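Local atomic coordinates of 3-ketosteroid-delta4-5alpha-dehydrogenase (PDB entry 4AT2), a protein that probably uses its bound flavin-adenine dinucleotide to oxidise 5alpha-3-ketosteroids, introducing the delta4 double bond in bacterial steroid breakdown. Residues E41-V46 with A252-V257; N107-M112 with K124-C129; G152-E157 with D316-V321. One frame throughout, in Å; residues are numbered along the deposited sequence. Where two conformers were deposited one is given.

Interaction 1: residues E41-V46 with A252-V257; sequences EADVVV and ARRGVV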
loop_
_atom_site.group_PDB
_atom_site.type_symbol
_atom_site.label_atom_id
_atom_site.label_comp_id
_atom_site.label_asym_id
_atom_site.label_seq_id
_atom_site.Cartn_x
_atom_site.Cartn_y
_atom_site.Cartn_z
ATOM N N GLU A 41 39.303 7.426 2.893
ATOM C CA GLU A 41 39.082 7.430 1.444
ATOM C C GLU A 41 39.127 6.002 0.912
ATOM O O GLU A 41 39.905 5.180 1.391
ATOM C CB GLU A 41 40.139 8.266 0.706
ATOM C CG GLU A 41 40.229 9.726 1.118
ATOM C CD GLU A 41 41.361 10.464 0.412
ATOM O OE1 GLU A 41 41.371 10.491 -0.842
ATOM O OE2 GLU A 41 42.243 11.014 1.113
ATOM N N ALA A 42 38.292 5.722 -0.088
ATOM C CA ALA A 42 38.277 4.439 -0.788
ATOM C C ALA A 42 37.741 4.652 -2.195
ATOM O O ALA A 42 37.246 5.733 -2.519
ATOM C CB ALA A 42 37.409 3.424 -0.048
ATOM N N ASP A 43 37.840 3.630 -3.036
ATOM C CA ASP A 43 37.218 3.694 -4.356
ATOM C C ASP A 43 35.725 3.436 -4.211
ATOM O O ASP A 43 34.907 4.190 -4.723
ATOM C CB ASP A 43 37.805 2.643 -5.287
ATOM C CG ASP A 43 39.231 2.939 -5.674
ATOM O OD1 ASP A 43 39.602 4.128 -5.758
ATOM O OD2 ASP A 43 39.975 1.967 -5.888
ATOM N N VAL A 44 35.397 2.357 -3.512
ATOM C CA VAL A 44 34.012 1.963 -3.281
ATOM C C VAL A 44 33.757 1.977 -1.783
ATOM O O VAL A 44 34.446 1.294 -1.018
ATOM C CB VAL A 44 33.703 0.582 -3.906
ATOM C CG1 VAL A 44 32.296 0.118 -3.532
ATOM C CG2 VAL A 44 33.842 0.656 -5.422
ATOM N N VAL A 45 32.787 2.794 -1.374
ATOM C CA VAL A 45 32.407 2.908 0.031
ATOM C C VAL A 45 31.061 2.218 0.205
ATOM O O VAL A 45 30.076 2.597 -0.425
ATOM C CB VAL A 45 32.354 4.383 0.486
ATOM C CG1 VAL A 45 31.776 4.495 1.896
ATOM C CG2 VAL A 45 33.758 4.989 0.449
ATOM N N VAL A 46 31.048 1.177 1.036
ATOM C CA VAL A 46 29.831 0.388 1.283
ATOM C C VAL A 46 29.285 0.747 2.654
ATOM O O VAL A 46 29.944 0.520 3.676
ATOM C CB VAL A 46 30.116 -1.128 1.224
ATOM C CG1 VAL A 46 28.838 -1.931 1.493
ATOM C CG2 VAL A 46 30.727 -1.499 -0.124
ATOM N N ALA A 252 34.516 8.628 -1.551
ATOM C CA ALA A 252 34.261 7.490 -2.439
ATOM C C ALA A 252 34.625 7.895 -3.859
ATOM O O ALA A 252 33.852 8.602 -4.522
ATOM C CB ALA A 252 32.788 7.066 -2.362
ATOM N N ARG A 253 35.794 7.464 -4.334
ATOM C CA ARG A 253 36.265 7.878 -5.662
ATOM C C ARG A 253 35.377 7.380 -6.807
ATOM O O ARG A 253 35.202 8.085 -7.804
ATOM C CB ARG A 253 37.717 7.444 -5.909
ATOM C CG ARG A 253 38.720 7.928 -4.873
ATOM C CD ARG A 253 40.109 7.391 -5.189
ATOM N NE ARG A 253 41.037 7.571 -4.071
ATOM C CZ ARG A 253 41.389 6.615 -3.210
ATOM N NH1 ARG A 253 40.910 5.375 -3.321
ATOM N NH2 ARG A 253 42.242 6.897 -2.238
ATOM N N ARG A 254 34.819 6.181 -6.661
ATOM C CA ARG A 254 34.053 5.550 -7.743
ATOM C C ARG A 254 32.577 5.368 -7.409
ATOM O O ARG A 254 31.725 5.479 -8.282
ATOM C CB ARG A 254 34.662 4.197 -8.121
ATOM C CG ARG A 254 36.130 4.265 -8.525
ATOM C CD ARG A 254 36.614 2.922 -9.043
ATOM N NE ARG A 254 38.077 2.852 -9.121
ATOM C CZ ARG A 254 38.761 1.742 -9.392
ATOM N NH1 ARG A 254 38.126 0.601 -9.635
ATOM N NH2 ARG A 254 40.091 1.774 -9.433
ATOM N N GLY A 255 32.260 5.091 -6.149
ATOM C CA GLY A 255 30.851 4.928 -5.795
ATOM C C GLY A 255 30.578 4.638 -4.340
ATOM O O GLY A 255 31.425 4.095 -3.630
ATOM N N VAL A 256 29.379 5.023 -3.917
ATOM C CA VAL A 256 28.837 4.711 -2.607
ATOM C C VAL A 256 27.762 3.647 -2.820
ATOM O O VAL A 256 26.899 3.793 -3.694
ATOM C CB VAL A 256 28.186 5.949 -1.954
ATOM C CG1 VAL A 256 27.389 5.562 -0.708
ATOM C CG2 VAL A 256 29.243 6.995 -1.612
ATOM N N VAL A 257 27.841 2.565 -2.049
ATOM C CA VAL A 257 26.790 1.533 -2.049
ATOM C C VAL A 257 26.003 1.615 -0.743
ATOM O O VAL A 257 26.548 1.370 0.331
ATOM C CB VAL A 257 27.357 0.100 -2.200
ATOM C CG1 VAL A 257 26.223 -0.933 -2.178
ATOM C CG2 VAL A 257 28.178 -0.029 -3.484
HETATM O O HOH W 1 42.806 4.642 -0.030
HETATM O O HOH W 2 41.068 4.233 -7.977
#

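Interaction 2: residues N107-M112 with K124-C129; sequences NMKTFM and KITDYC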
loop_
_atom_site.group_PDB
_atom_site.type_symbol
_atom_site.label_atom_id
_atom_site.label_comp_id
_atom_site.label_asym_id
_atom_site.label_seq_id
_atom_site.Cartn_x
_atom_site.Cartn_y
_atom_site.Cartn_z
ATOM N N ASN A 107 9.972 -20.890 -15.413
ATOM C CA ASN A 107 9.036 -21.382 -14.405
ATOM C C ASN A 107 9.147 -20.575 -13.107
ATOM O O ASN A 107 8.140 -20.195 -12.499
ATOM C CB ASN A 107 9.279 -22.866 -14.147
ATOM C CG ASN A 107 8.193 -23.481 -13.299
ATOM O OD1 ASN A 107 7.001 -23.367 -13.616
ATOM N ND2 ASN A 107 8.591 -24.119 -12.200
ATOM N N MET A 108 10.383 -20.301 -12.705
ATOM C CA MET A 108 10.636 -19.480 -11.533
ATOM C C MET A 108 10.032 -18.083 -11.700
ATOM O O MET A 108 9.390 -17.570 -10.779
ATOM C CB MET A 108 12.137 -19.403 -11.286
ATOM C CG MET A 108 12.522 -18.719 -9.997
ATOM S SD MET A 108 14.308 -18.843 -9.842
ATOM C CE MET A 108 14.574 -17.704 -8.493
ATOM N N LYS A 109 10.234 -17.483 -12.871
ATOM C CA LYS A 109 9.705 -16.141 -13.150
ATOM C C LYS A 109 8.169 -16.138 -13.082
ATOM O O LYS A 109 7.564 -15.241 -12.489
ATOM C CB LYS A 109 10.191 -15.633 -14.525
ATOM C CG LYS A 109 9.546 -14.307 -14.934
ATOM C CD LYS A 109 9.878 -13.889 -16.361
ATOM C CE LYS A 109 8.940 -12.774 -16.816
ATOM N NZ LYS A 109 9.433 -12.100 -18.053
ATOM N N THR A 110 7.545 -17.159 -13.665
ATOM C CA THR A 110 6.086 -17.258 -13.684
ATOM C C THR A 110 5.549 -17.300 -12.262
ATOM O O THR A 110 4.595 -16.585 -11.920
ATOM C CB THR A 110 5.631 -18.475 -14.503
ATOM O OG1 THR A 110 6.081 -18.306 -15.856
ATOM C CG2 THR A 110 4.090 -18.600 -14.498
ATOM N N PHE A 111 6.189 -18.108 -11.425
ATOM C CA PHE A 111 5.790 -18.158 -10.028
ATOM C C PHE A 111 5.961 -16.800 -9.341
ATOM O O PHE A 111 5.050 -16.321 -8.646
ATOM C CB PHE A 111 6.556 -19.224 -9.226
ATOM C CG PHE A 111 6.302 -19.117 -7.752
ATOM C CD1 PHE A 111 5.120 -19.619 -7.203
ATOM C CD2 PHE A 111 7.189 -18.429 -6.929
ATOM C CE1 PHE A 111 4.850 -19.481 -5.849
ATOM C CE2 PHE A 111 6.923 -18.282 -5.577
ATOM C CZ PHE A 111 5.756 -18.812 -5.037
ATOM N N MET A 112 7.138 -16.204 -9.499
ATOM C CA MET A 112 7.456 -14.984 -8.750
ATOM C C MET A 112 6.554 -13.815 -9.148
ATOM O O MET A 112 6.112 -13.060 -8.289
ATOM C CB MET A 112 8.931 -14.605 -8.903
ATOM C CG MET A 112 9.866 -15.577 -8.188
ATOM S SD MET A 112 11.608 -15.161 -8.403
ATOM C CE MET A 112 11.814 -13.832 -7.212
ATOM N N LYS A 124 13.288 -6.853 -13.285
ATOM C CA LYS A 124 14.134 -7.297 -12.175
ATOM C C LYS A 124 13.952 -8.783 -11.890
ATOM O O LYS A 124 14.927 -9.510 -11.753
ATOM C CB LYS A 124 13.884 -6.475 -10.901
ATOM C CG LYS A 124 14.975 -6.658 -9.850
ATOM C CD LYS A 124 14.759 -5.806 -8.599
ATOM C CE LYS A 124 14.764 -4.328 -8.964
ATOM N NZ LYS A 124 15.597 -3.497 -8.061
ATOM N N ILE A 125 12.701 -9.233 -11.802
ATOM C CA ILE A 125 12.444 -10.652 -11.559
ATOM C C ILE A 125 13.024 -11.532 -12.669
ATOM O O ILE A 125 13.660 -12.548 -12.375
ATOM C CB ILE A 125 10.958 -10.928 -11.265
ATOM C CG1 ILE A 125 10.644 -10.428 -9.840
ATOM C CG2 ILE A 125 10.642 -12.415 -11.400
ATOM C CD1 ILE A 125 9.178 -10.470 -9.455
ATOM N N THR A 126 12.848 -11.121 -13.925
ATOM C CA THR A 126 13.398 -11.876 -15.068
ATOM C C THR A 126 14.915 -12.019 -14.927
ATOM O O THR A 126 15.471 -13.126 -15.027
ATOM C CB THR A 126 13.016 -11.234 -16.424
ATOM O OG1 THR A 126 11.594 -11.129 -16.503
ATOM C CG2 THR A 126 13.492 -12.094 -17.601
ATOM N N ASP A 127 15.563 -10.893 -14.650
ATOM C CA ASP A 127 17.000 -10.832 -14.445
ATOM C C ASP A 127 17.459 -11.734 -13.281
ATOM O O ASP A 127 18.415 -12.495 -13.409
ATOM C CB ASP A 127 17.374 -9.367 -14.200
ATOM C CG ASP A 127 18.826 -9.180 -13.885
ATOM O OD1 ASP A 127 19.659 -9.401 -14.784
ATOM O OD2 ASP A 127 19.130 -8.768 -12.753
ATOM N N TYR A 128 16.768 -11.640 -12.149
ATOM C CA TYR A 128 17.064 -12.465 -10.982
ATOM C C TYR A 128 16.946 -13.953 -11.312
ATOM O O TYR A 128 17.773 -14.767 -10.870
ATOM C CB TYR A 128 16.078 -12.088 -9.874
ATOM C CG TYR A 128 16.318 -12.740 -8.530
ATOM C CD1 TYR A 128 17.285 -12.253 -7.653
ATOM C CD2 TYR A 128 15.535 -13.823 -8.122
ATOM C CE1 TYR A 128 17.485 -12.844 -6.409
ATOM C CE2 TYR A 128 15.727 -14.419 -6.889
ATOM C CZ TYR A 128 16.697 -13.926 -6.039
ATOM O OH TYR A 128 16.877 -14.517 -4.816
ATOM N N CYS A 129 15.922 -14.311 -12.081
ATOM C CA CYS A 129 15.695 -15.718 -12.420
ATOM C C CYS A 129 16.735 -16.249 -13.405
ATOM O O CYS A 129 17.238 -17.374 -13.258
ATOM C CB CYS A 129 14.285 -15.911 -12.978
ATOM S SG CYS A 129 13.036 -15.687 -11.702
#

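Interaction 3: residues G152-E157 with D316-V321; sequences GEPGWE and DPQLIV. With ASD (4-androstene-3-17-dione), chain B.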
loop_
_atom_site.group_PDB
_atom_site.type_symbol
_atom_site.label_atom_id
_atom_site.label_comp_id
_atom_site.label_asym_id
_atom_site.label_seq_id
_atom_site.Cartn_x
_atom_site.Cartn_y
_atom_site.Cartn_z
ATOM N N GLY A 152 10.592 -31.882 3.525
ATOM C CA GLY A 152 9.296 -31.841 2.851
ATOM C C GLY A 152 8.055 -31.597 3.696
ATOM O O GLY A 152 6.947 -31.628 3.167
ATOM N N GLU A 153 8.217 -31.332 4.990
ATOM C CA GLU A 153 7.049 -31.169 5.856
ATOM C C GLU A 153 6.742 -29.699 6.096
ATOM O O GLU A 153 7.637 -28.864 6.009
ATOM C CB GLU A 153 7.247 -31.904 7.188
ATOM C CG GLU A 153 7.530 -33.397 7.015
ATOM C CD GLU A 153 7.689 -34.141 8.330
ATOM O OE1 GLU A 153 7.238 -33.633 9.378
ATOM O OE2 GLU A 153 8.260 -35.256 8.321
ATOM N N PRO A 154 5.470 -29.373 6.391
ATOM C CA PRO A 154 5.144 -27.985 6.705
ATOM C C PRO A 154 5.991 -27.464 7.857
ATOM O O PRO A 154 6.218 -28.188 8.844
ATOM C CB PRO A 154 3.669 -28.060 7.119
ATOM C CG PRO A 154 3.154 -29.272 6.396
ATOM C CD PRO A 154 4.290 -30.248 6.516
ATOM N N GLY A 155 6.461 -26.225 7.728
ATOM C CA GLY A 155 7.259 -25.598 8.776
ATOM C C GLY A 155 7.807 -24.259 8.321
ATOM O O GLY A 155 7.684 -23.897 7.153
ATOM N N TRP A 156 8.420 -23.541 9.253
ATOM C CA TRP A 156 9.000 -22.235 8.982
ATOM C C TRP A 156 10.429 -22.336 8.518
ATOM O O TRP A 156 10.919 -21.458 7.806
ATOM C CB TRP A 156 8.931 -21.380 10.240
ATOM C CG TRP A 156 7.584 -20.769 10.523
ATOM C CD1 TRP A 156 6.727 -21.039 11.596
ATOM C CD2 TRP A 156 6.906 -19.714 9.756
ATOM N NE1 TRP A 156 5.604 -20.251 11.530
ATOM C CE2 TRP A 156 5.650 -19.435 10.458
ATOM C CE3 TRP A 156 7.211 -18.989 8.603
ATOM C CZ2 TRP A 156 4.752 -18.463 10.011
ATOM C CZ3 TRP A 156 6.295 -18.021 8.157
ATOM C CH2 TRP A 156 5.097 -17.760 8.853
ATOM N N GLU A 157 11.111 -23.403 8.925
ATOM C CA GLU A 157 12.463 -23.703 8.443
ATOM C C GLU A 157 12.780 -25.194 8.608
ATOM O O GLU A 157 12.045 -25.915 9.287
ATOM C CB GLU A 157 13.518 -22.832 9.144
ATOM C CG GLU A 157 13.376 -22.691 10.642
ATOM C CD GLU A 157 14.326 -21.644 11.217
ATOM O OE1 GLU A 157 15.557 -21.864 11.165
ATOM O OE2 GLU A 157 13.848 -20.603 11.721
ATOM N N ASP A 316 2.584 -22.789 14.801
ATOM C CA ASP A 316 3.352 -23.794 14.096
ATOM C C ASP A 316 2.598 -24.350 12.877
ATOM O O ASP A 316 1.433 -24.735 12.996
ATOM C CB ASP A 316 3.724 -24.948 15.020
ATOM C CG ASP A 316 4.705 -25.871 14.375
ATOM O OD1 ASP A 316 5.879 -25.466 14.263
ATOM O OD2 ASP A 316 4.299 -26.971 13.936
ATOM N N PRO A 317 3.267 -24.414 11.714
ATOM C CA PRO A 317 2.586 -24.917 10.515
ATOM C C PRO A 317 2.102 -26.368 10.575
ATOM O O PRO A 317 1.169 -26.722 9.854
ATOM C CB PRO A 317 3.646 -24.728 9.415
ATOM C CG PRO A 317 4.432 -23.542 9.887
ATOM C CD PRO A 317 4.572 -23.811 11.371
ATOM N N GLN A 318 2.710 -27.207 11.415
ATOM C CA GLN A 318 2.253 -28.595 11.510
ATOM C C GLN A 318 0.877 -28.693 12.173
ATOM O O GLN A 318 0.143 -29.646 11.927
ATOM C CB GLN A 318 3.273 -29.467 12.258
ATOM C CG GLN A 318 4.622 -29.589 11.534
ATOM C CD GLN A 318 4.705 -30.779 10.589
ATOM O OE1 GLN A 318 3.731 -31.141 9.935
ATOM N NE2 GLN A 318 5.883 -31.402 10.525
ATOM N N LEU A 319 0.538 -27.717 13.014
ATOM C CA LEU A 319 -0.823 -27.626 13.567
ATOM C C LEU A 319 -1.776 -27.066 12.514
ATOM O O LEU A 319 -2.855 -27.637 12.262
ATOM C CB LEU A 319 -0.858 -26.744 14.819
ATOM C CG LEU A 319 -0.082 -27.287 16.025
ATOM C CD1 LEU A 319 -0.027 -26.228 17.113
ATOM C CD2 LEU A 319 -0.722 -28.562 16.540
ATOM N N ILE A 320 -1.373 -25.947 11.911
ATOM C CA ILE A 320 -2.217 -25.236 10.943
ATOM C C ILE A 320 -2.706 -26.179 9.839
ATOM O O ILE A 320 -3.896 -26.200 9.502
ATOM C CB ILE A 320 -1.469 -24.020 10.327
ATOM C CG1 ILE A 320 -1.138 -22.982 11.409
ATOM C CG2 ILE A 320 -2.286 -23.356 9.225
ATOM C CD1 ILE A 320 -0.199 -21.892 10.938
ATOM N N VAL A 321 -1.786 -26.969 9.284
ATOM C CA VAL A 321 -2.100 -27.802 8.123
ATOM C C VAL A 321 -3.121 -28.907 8.418
ATOM O O VAL A 321 -3.748 -29.434 7.499
ATOM C CB VAL A 321 -0.807 -28.369 7.481
ATOM C CG1 VAL A 321 -0.295 -29.586 8.252
ATOM C CG2 VAL A 321 -1.030 -28.693 6.014
HETATM C C1 ASD B . 10.901 -14.332 8.176
HETATM C C10 ASD B . 10.497 -15.780 8.508
HETATM C C11 ASD B . 9.385 -15.032 10.720
HETATM C C12 ASD B . 9.197 -15.212 12.246
HETATM C C13 ASD B . 9.066 -16.691 12.600
HETATM C C14 ASD B . 10.286 -17.433 12.056
HETATM C C15 ASD B . 10.321 -18.772 12.809
HETATM C C16 ASD B . 9.930 -18.386 14.246
HETATM C C17 ASD B . 9.207 -17.065 14.045
HETATM C C18 ASD B . 7.704 -17.249 12.175
HETATM C C19 ASD B . 9.144 -16.100 7.868
HETATM C C2 ASD B . 11.152 -14.068 6.675
HETATM C C3 ASD B . 11.956 -15.176 6.028
HETATM C C4 ASD B . 12.210 -16.426 6.788
HETATM C C5 ASD B . 11.507 -16.741 7.902
HETATM C C6 ASD B . 11.720 -18.126 8.502
HETATM C C7 ASD B . 11.660 -18.116 10.028
HETATM C C8 ASD B . 10.397 -17.412 10.523
HETATM C C9 ASD B . 10.446 -15.937 10.050
HETATM O O1 ASD B . 12.420 -15.033 4.897
HETATM O O2 ASD B . 8.761 -16.381 14.958
HETATM O O HOH W 3 3.789 -33.687 8.802
#

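Interaction 1: residues E41-V46 with A252-V257
Two neighbouring strands of the parallel sheet that carries the dinucleotide-binding fold, 45-47 and 255-258, meet here at their N-terminal ends, where both chains turn a corner out of a second, mixed sheet. Past the corner the pairing is regular: Val45 N gives a bond to Gly255 O (2.9 Å) and Val45 O takes one from Val257 N (2.8 Å). Before it, Arg253 N binds Ala42 O. Between these the register slips by one residue, a beta bulge, and Asp43 O bridges the slip by accepting from two successive amides, Arg254 N at 2.8 Å and Gly255 N at 3.1 Å.

The side chain of Asp43 lies between two arginines. Its OD1 takes NH1 of Arg253 at 3.0 Å; the donor stands above the carboxylate plane while the oxygen stays near the guanidinium plane. Toward Arg254 the carboxylate is stacked instead, 18° from parallel, with OD2 over a guanidinium face and 3.6 Å from NH2, so this pair is held by charge alone; a water links OD1 to the same NH2. OD2 finds its hydrogen bond at Asp66 N, and Arg254 NH1 reaches Ala507 O. Arg253, with CG set beside its backbone N (chi1 -56°), runs extended past Asp43 to a long salt bridge with Glu41, whose OE1 is also paired with Arg251.

Val45 CG2 packs on Ala252 CB at 3.6 Å, bringing together residues from either side of the bulge. On the other face Val44 CG1 meets Val257 CG2, where Val44 touches Ala506 of helix 490-507 and Val257 both Ala502 and Ala506. The chain after strand 45-47 fits the GxGxxG pattern, consistent with the Rossmann-like sheet of FAD-binding oxidoreductases.

Interaction 2: residues N107-M112 with K124-C129
Met108, Lys109 and Met112 of helix 105-115 face Ile125, Thr126, Tyr128 and Cys129 of helix 122-130. The two helices run roughly antiparallel, their local axes 144° apart in direction and 9.1 Å apart at closest approach.

Sulfur and methyl packing makes up most of the contact. The thiol of Cys129 points into the facing helix and is gripped by both methionines: SG lies 3.5 Å from Met108 CG and 3.6 Å from Met112 SD, and it also rests close to the backbone N of Lys109. The two methionine chains reach the same ring by different routes. Met108 is extended throughout, with CG opposite the backbone N (chi1 -173°), whereas Met112 starts beside its N and bends at the last torsion (chi3 79°). The two CE methyls come obliquely from opposite sides of the ring plane and straddle the CD2-CE2 bond of Tyr128, Met108 CE 3.8 Å from CE2 and Met112 CE 3.8 Å from CD2. Met112 SD adds an oblique Met-aromatic contact, 5.3 Å from the ring centroid. Met112 CB also sits 3.7 Å from Ile125 CG2, the branch that touches Lys109 CG as well.

The polar part lies at the margin. Lys109, extended beyond CG, reaches across to helix 122-130, and its NZ donates to Thr126 OG1 at 2.8 Å, with CD and CE lying alongside the same oxygen. The hydroxyl is also bonded to Glu122 O, so the start of helix 122-130 holds the ammonium by a salt bridge from the Glu122 carboxylate and, one turn on, by the Thr126 hydroxyl.

Around the pair, strand 87-88 covers the methionines through Tyr88, whose carbonyl also binds Tyr128 OH, and helix 490-507 closes over Tyr128 with Asp494 and Tyr498.

Interaction 3: residues G152-E157 with D316-V321
This is a loop-to-helix contact at the wall of the steroid pocket: the irregular segment 152-157 lies along the first turn of the short helix 317-320. Trp156 is sandwiched. Pro317 CG makes a CH-pi contact over one face, 4.0 Å from the five-membered ring centroid, while methyl C18 of the bound 4-androstene-3,17-dione sits over the centre of the opposite face. Further along the indole, CZ3 reaches steroid C19 at 3.4 Å. Replacing Trp156 by an alanine would probably strip the C18 and C19 methyls of the flat surface they rest on and leave Pro317 facing a gap beside the steroid.

Away from the ligand, Pro154 CB packs on Pro317 CB, and Pro154 CG meets Val321 CG1 at 3.9 Å. Gln318, bent at chi2 (-91°), brings its amide across Pro154, and NE2 donates to the anti lone pair of Glu153 OE1 at 2.9 Å; the same nitrogen also bonds Thr371 O. Asp316 caps the helix, its OD2 accepting from Gln318 N. Ser340 of helix 340-350 touches both Trp156 and Pro317, and Trp427, from a loop, covers Pro154 and Val321.

How the interactions relate
Interactions 1 and 2 are buried, whereas interaction 3 is partly buried and touches the bound steroid. The three share no strand or helix, and none touches another. Interactions 1 and 3 lie on opposite sides of the chain's centre, about 44 Å apart between centres. Their chemistry follows their place: backbone bonding and a charged network at a sheet corner in 41-46/252-257, sulfur and methyl packing with a marginal lysine in 107-112/124-129, and prolines and an indole against the ligand in 152-157/316-321. Helix 490-507 is a common neighbour of interactions 1 and 2, covering valines in one and Tyr128 in the other.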